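Local coordinates for hypothetical protein PH0435 (Pyrococcus horikoshii, PDB 2YV4) that is of uncharacterised function but, as a Sua5-type protein, probably helps make threonylcarbamoyl-AMP for tRNA modification, this being its C-terminal domain, at residues A[22-27]-A[34-39]; A[76-81]-A[88-93]. All blocks are in the same frame, centred on the assembly; numbering follows the deposited sequence.

Contact 1: A[22-27]-A[34-39]; sequences ELVKEL and VGVIGS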
loop_
_atom_site.group_PDB
_atom_site.type_symbol
_atom_site.label_atom_id
_atom_site.label_comp_id
_atom_site.label_asym_id
_atom_site.label_seq_id
_atom_site.Cartn_x
_atom_site.Cartn_y
_atom_site.Cartn_z
ATOM N N GLU A 22 5.562 8.010 7.620
ATOM C CA GLU A 22 5.932 7.626 8.976
ATOM C C GLU A 22 6.184 6.125 9.096
ATOM O O GLU A 22 7.210 5.705 9.630
ATOM C CB GLU A 22 4.821 8.036 9.952
ATOM C CG GLU A 22 5.080 7.668 11.408
ATOM C CD GLU A 22 3.828 7.784 12.272
ATOM O OE1 GLU A 22 3.934 7.628 13.508
ATOM O OE2 GLU A 22 2.736 8.024 11.717
ATOM N N LEU A 23 5.247 5.321 8.599
ATOM C CA LEU A 23 5.368 3.868 8.659
ATOM C C LEU A 23 6.591 3.327 7.917
ATOM O O LEU A 23 7.267 2.421 8.406
ATOM C CB LEU A 23 4.100 3.200 8.108
ATOM C CG LEU A 23 2.863 3.200 9.011
ATOM C CD1 LEU A 23 1.674 2.631 8.250
ATOM C CD2 LEU A 23 3.138 2.375 10.268
ATOM N N VAL A 24 6.860 3.862 6.730
ATOM C CA VAL A 24 8.009 3.422 5.955
ATOM C C VAL A 24 9.287 3.585 6.786
ATOM O O VAL A 24 10.072 2.645 6.926
ATOM C CB VAL A 24 8.121 4.220 4.638
ATOM C CG1 VAL A 24 9.493 4.014 4.003
ATOM C CG2 VAL A 24 7.025 3.762 3.670
ATOM N N LYS A 25 9.484 4.769 7.355
ATOM C CA LYS A 25 10.664 5.013 8.174
ATOM C C LYS A 25 10.711 4.019 9.327
ATOM O O LYS A 25 11.757 3.438 9.609
ATOM C CB LYS A 25 10.650 6.441 8.725
ATOM C CG LYS A 25 10.912 7.505 7.685
ATOM C CD LYS A 25 10.674 8.886 8.266
ATOM C CE LYS A 25 10.837 9.969 7.216
ATOM N NZ LYS A 25 10.505 11.306 7.777
ATOM N N GLU A 26 9.573 3.820 9.987
ATOM C CA GLU A 26 9.498 2.889 11.104
ATOM C C GLU A 26 9.878 1.474 10.687
ATOM O O GLU A 26 10.679 0.816 11.351
ATOM C CB GLU A 26 8.090 2.886 11.697
ATOM C CG GLU A 26 7.807 4.040 12.649
ATOM C CD GLU A 26 6.328 4.167 12.983
ATOM O OE1 GLU A 26 5.627 3.132 12.981
ATOM O OE2 GLU A 26 5.867 5.298 13.253
ATOM N N LEU A 27 9.303 1.007 9.586
ATOM C CA LEU A 27 9.599 -0.332 9.106
ATOM C C LEU A 27 11.074 -0.465 8.720
ATOM O O LEU A 27 11.718 -1.460 9.049
ATOM C CB LEU A 27 8.686 -0.671 7.923
ATOM C CG LEU A 27 7.201 -0.708 8.312
ATOM C CD1 LEU A 27 6.327 -0.927 7.088
ATOM C CD2 LEU A 27 6.979 -1.815 9.338
ATOM N N VAL A 34 10.452 -2.614 2.781
ATOM C CA VAL A 34 9.079 -2.159 2.598
ATOM C C VAL A 34 8.719 -1.655 1.204
ATOM O O VAL A 34 9.493 -0.955 0.545
ATOM C CB VAL A 34 8.748 -1.063 3.646
ATOM C CG1 VAL A 34 9.776 0.030 3.581
ATOM C CG2 VAL A 34 7.355 -0.498 3.408
ATOM N N GLY A 35 7.522 -2.023 0.767
ATOM C CA GLY A 35 7.045 -1.608 -0.537
ATOM C C GLY A 35 5.751 -0.833 -0.393
ATOM O O GLY A 35 4.968 -1.066 0.527
ATOM N N VAL A 36 5.537 0.117 -1.288
ATOM C CA VAL A 36 4.325 0.903 -1.257
ATOM C C VAL A 36 3.595 0.777 -2.581
ATOM O O VAL A 36 4.201 0.872 -3.650
ATOM C CB VAL A 36 4.618 2.398 -1.010
ATOM C CG1 VAL A 36 3.384 3.244 -1.378
ATOM C CG2 VAL A 36 4.998 2.619 0.449
ATOM N N ILE A 37 2.299 0.524 -2.499
ATOM C CA ILE A 37 1.462 0.468 -3.684
ATOM C C ILE A 37 0.574 1.683 -3.446
ATOM O O ILE A 37 -0.321 1.649 -2.599
ATOM C CB ILE A 37 0.589 -0.802 -3.736
ATOM C CG1 ILE A 37 1.473 -2.051 -3.735
ATOM C CG2 ILE A 37 -0.266 -0.783 -4.998
ATOM C CD1 ILE A 37 0.679 -3.354 -3.765
ATOM N N GLY A 38 0.850 2.772 -4.161
ATOM C CA GLY A 38 0.069 3.980 -3.971
ATOM C C GLY A 38 0.288 5.017 -5.054
ATOM O O GLY A 38 0.563 4.671 -6.203
ATOM N N SER A 39 0.170 6.290 -4.685
ATOM C CA SER A 39 0.337 7.391 -5.631
ATOM C C SER A 39 1.794 7.857 -5.727
ATOM O O SER A 39 2.169 8.549 -6.677
ATOM C CB SER A 39 -0.563 8.563 -5.231
ATOM O OG SER A 39 -0.270 9.004 -3.917
#
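A beta-alpha-beta crossover puts Val24 and Leu27 of helix 13-29 over Val34 and Val36 of strand 34-38, and four apolar side chains make the joint. Both methyls of Val24 are used: CG1 reaches Val34 CG1 at 4.0 Å, while CG2 goes to Val36 CG2, also 4.0 Å away. A chi1 of 166° puts CG1 anti to the backbone N and CG2 anti to the carbonyl carbon, aiming one at Val34 and the other at Val36, two strand residues that face the helix on the same side of the sheet. Val34 answers with a fork of its own. Its CG1 takes Val24, and its CG2 meets Leu27 CD1 at 3.8 Å. In each of the three pairs the side chains cross at roughly a right angle, meeting through one methyl from each side.

The crossover starts from strand 5-11 and, since strand 75-81 lies between it and strand 34-38 in the parallel sheet, the helix has to span that middle strand as well. Leu27 accordingly also touches Val75 and Ile77, and Leu23 touches Ile77. The helix runs nearly antiparallel to strand 34-38, at 161° between the two segments, with their axes 9.2 Å apart at closest approach. Beyond Val24, the cover over Val36 is continued by Ile20 from the same helix, and by Tyr42 and Ala44 from the loop after the strand.

Contact 2: A[76-81]-A[88-93]; sequences VIAEGV and LAVMNR
Val90 carries the direct contact between helix 86-93 and strand 75-81, one methyl to a side chain and the other to the backbone. Its CG1 lies 4.1 Å from Ala78 CB, and its CG2 comes to 3.8 Å from Glu79 O. A chi1 of 169° turns CG2 opposite the carbonyl carbon, where it meets Glu79 O, and leaves CG1 facing Ala78. Gly80 follows on the helix-facing side, bringing only backbone near Leu88 and Val90.

At the C-terminal end of the strand the link becomes polar. One water donates to Val81 O, 3.2 Å away, and accepts from Leu88 N at 2.9 Å. Leu88 is the third residue of its helix, where a backbone N-H has no helical carbonyl a turn earlier to bond to, and the water supplies that acceptor.

In the next shell, Val90 also packs on Leu50, and Ala89 rests on Val54 and Val57 of helix 54-70. Further along, Arg93 makes a cation-pi contact with Phe62 of that same helix, so the short helix leans on a longer neighbour as well as on the sheet. The side chain of Glu79 leaves the strand on the face turned away from Val90, and its carboxylate is hydrogen-bonded through OE1 to Tyr42 OH.

The chemistry is thus two methyl contacts at van der Waals distance and a single bridging water: burial of apolar surface probably does most to hold the helix here, and the water-mediated link is the polar part.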
loop_
_atom_site.group_PDB
_atom_site.type_symbol
_atom_site.label_atom_id
_atom_site.label_comp_id
_atom_site.label_asym_id
_atom_site.label_seq_id
_atom_site.Cartn_x
_atom_site.Cartn_y
_atom_site.Cartn_z
ATOM N N VAL A 76 4.050 -4.768 2.715
ATOM C CA VAL A 76 3.516 -3.960 1.629
ATOM C C VAL A 76 2.465 -3.021 2.196
ATOM O O VAL A 76 1.526 -3.460 2.853
ATOM C CB VAL A 76 2.845 -4.839 0.536
ATOM C CG1 VAL A 76 2.147 -3.956 -0.500
ATOM C CG2 VAL A 76 3.886 -5.707 -0.150
ATOM N N ILE A 77 2.633 -1.729 1.957
ATOM C CA ILE A 77 1.663 -0.747 2.428
ATOM C C ILE A 77 0.839 -0.336 1.223
ATOM O O ILE A 77 1.386 0.106 0.211
ATOM C CB ILE A 77 2.352 0.504 3.006
ATOM C CG1 ILE A 77 3.200 0.115 4.222
ATOM C CG2 ILE A 77 1.300 1.548 3.385
ATOM C CD1 ILE A 77 4.066 1.255 4.760
ATOM N N ALA A 78 -0.473 -0.516 1.315
ATOM C CA ALA A 78 -1.359 -0.138 0.224
ATOM C C ALA A 78 -2.058 1.147 0.632
ATOM O O ALA A 78 -2.722 1.201 1.660
ATOM C CB ALA A 78 -2.384 -1.244 -0.040
ATOM N N GLU A 79 -1.878 2.182 -0.175
ATOM C CA GLU A 79 -2.474 3.490 0.065
ATOM C C GLU A 79 -3.988 3.409 -0.162
ATOM O O GLU A 79 -4.428 3.053 -1.249
ATOM C CB GLU A 79 -1.846 4.489 -0.907
ATOM C CG GLU A 79 -2.145 5.944 -0.654
ATOM C CD GLU A 79 -1.450 6.830 -1.671
ATOM O OE1 GLU A 79 -0.215 6.686 -1.833
ATOM O OE2 GLU A 79 -2.132 7.662 -2.310
ATOM N N GLY A 80 -4.776 3.731 0.863
ATOM C CA GLY A 80 -6.224 3.681 0.727
ATOM C C GLY A 80 -6.896 4.999 1.079
ATOM O O GLY A 80 -7.515 5.117 2.141
ATOM N N VAL A 81 -6.789 5.988 0.193
ATOM C CA VAL A 81 -7.380 7.298 0.453
ATOM C C VAL A 81 -8.899 7.297 0.293
ATOM O O VAL A 81 -9.456 6.507 -0.476
ATOM C CB VAL A 81 -6.766 8.397 -0.461
ATOM C CG1 VAL A 81 -5.238 8.392 -0.318
ATOM C CG2 VAL A 81 -7.176 8.176 -1.917
ATOM N N LEU A 88 -11.705 2.152 -0.397
ATOM C CA LEU A 88 -12.747 1.129 -0.386
ATOM C C LEU A 88 -12.470 0.085 -1.467
ATOM O O LEU A 88 -12.611 -1.119 -1.229
ATOM C CB LEU A 88 -14.124 1.757 -0.615
ATOM C CG LEU A 88 -15.271 0.774 -0.863
ATOM C CD1 LEU A 88 -15.336 -0.248 0.271
ATOM C CD2 LEU A 88 -16.584 1.533 -0.983
ATOM N N ALA A 89 -12.071 0.545 -2.650
ATOM C CA ALA A 89 -11.773 -0.362 -3.753
ATOM C C ALA A 89 -10.619 -1.279 -3.379
ATOM O O ALA A 89 -10.639 -2.468 -3.700
ATOM C CB ALA A 89 -11.426 0.430 -5.018
ATOM N N VAL A 90 -9.606 -0.725 -2.717
ATOM C CA VAL A 90 -8.456 -1.522 -2.297
ATOM C C VAL A 90 -8.916 -2.658 -1.389
ATOM O O VAL A 90 -8.570 -3.819 -1.607
ATOM C CB VAL A 90 -7.414 -0.666 -1.536
ATOM C CG1 VAL A 90 -6.374 -1.572 -0.880
ATOM C CG2 VAL A 90 -6.722 0.298 -2.499
HETATM N N MSE A 91 -9.701 -2.320 -0.370
HETATM C CA MSE A 91 -10.198 -3.325 0.563
HETATM C C MSE A 91 -11.078 -4.360 -0.142
HETATM O O MSE A 91 -10.985 -5.552 0.140
HETATM C CB MSE A 91 -10.966 -2.655 1.716
HETATM C CG MSE A 91 -10.073 -1.861 2.685
HETATM SE SE MSE A 91 -10.984 -1.348 4.343
HETATM C CE MSE A 91 -11.520 -3.105 4.853
ATOM N N ASN A 92 -11.929 -3.909 -1.060
ATOM C CA ASN A 92 -12.793 -4.832 -1.798
ATOM C C ASN A 92 -11.970 -5.856 -2.578
ATOM O O ASN A 92 -12.209 -7.061 -2.485
ATOM C CB ASN A 92 -13.699 -4.061 -2.764
ATOM C CG ASN A 92 -14.820 -3.334 -2.054
ATOM O OD1 ASN A 92 -15.488 -2.482 -2.637
ATOM N ND2 ASN A 92 -15.039 -3.677 -0.787
ATOM N N ARG A 93 -10.998 -5.376 -3.346
ATOM C CA ARG A 93 -10.146 -6.263 -4.137
ATOM C C ARG A 93 -9.285 -7.145 -3.232
ATOM O O ARG A 93 -8.806 -8.203 -3.644
ATOM C CB ARG A 93 -9.250 -5.430 -5.061
ATOM C CG ARG A 93 -8.268 -6.232 -5.901
ATOM C CD ARG A 93 -8.972 -7.186 -6.852
ATOM N NE ARG A 93 -8.017 -7.876 -7.717
ATOM C CZ ARG A 93 -8.326 -8.890 -8.520
ATOM N NH1 ARG A 93 -9.573 -9.343 -8.574
ATOM N NH2 ARG A 93 -7.388 -9.450 -9.276
HETATM O O HOH W 1 -12.193 4.976 -0.177
#

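How the contacts relate
Contact 1 closes before contact 2 opens along the chain, and their centres lie 13 Å apart on opposite sides of the chain's centre. What they share is the parallel sheet, in which strands 34-38 and 75-81 are neighbours. Gly35 O and Ile77 N, 2.8 Å apart, are hydrogen-bonded, one of the rungs joining the two strands. Helix 13-29 lies on one face, whereas helices 54-70 and 86-93 lie on the other, giving a three-layer alpha/beta/alpha sandwich, broadly Rossmann-like. A second tie sits near the C-terminal ends of the strands, where Ser39 OG is hydrogen-bonded to Glu79 OE2 at 2.8 Å. Together the contacts help close both faces of the sheet into the core of this small domain.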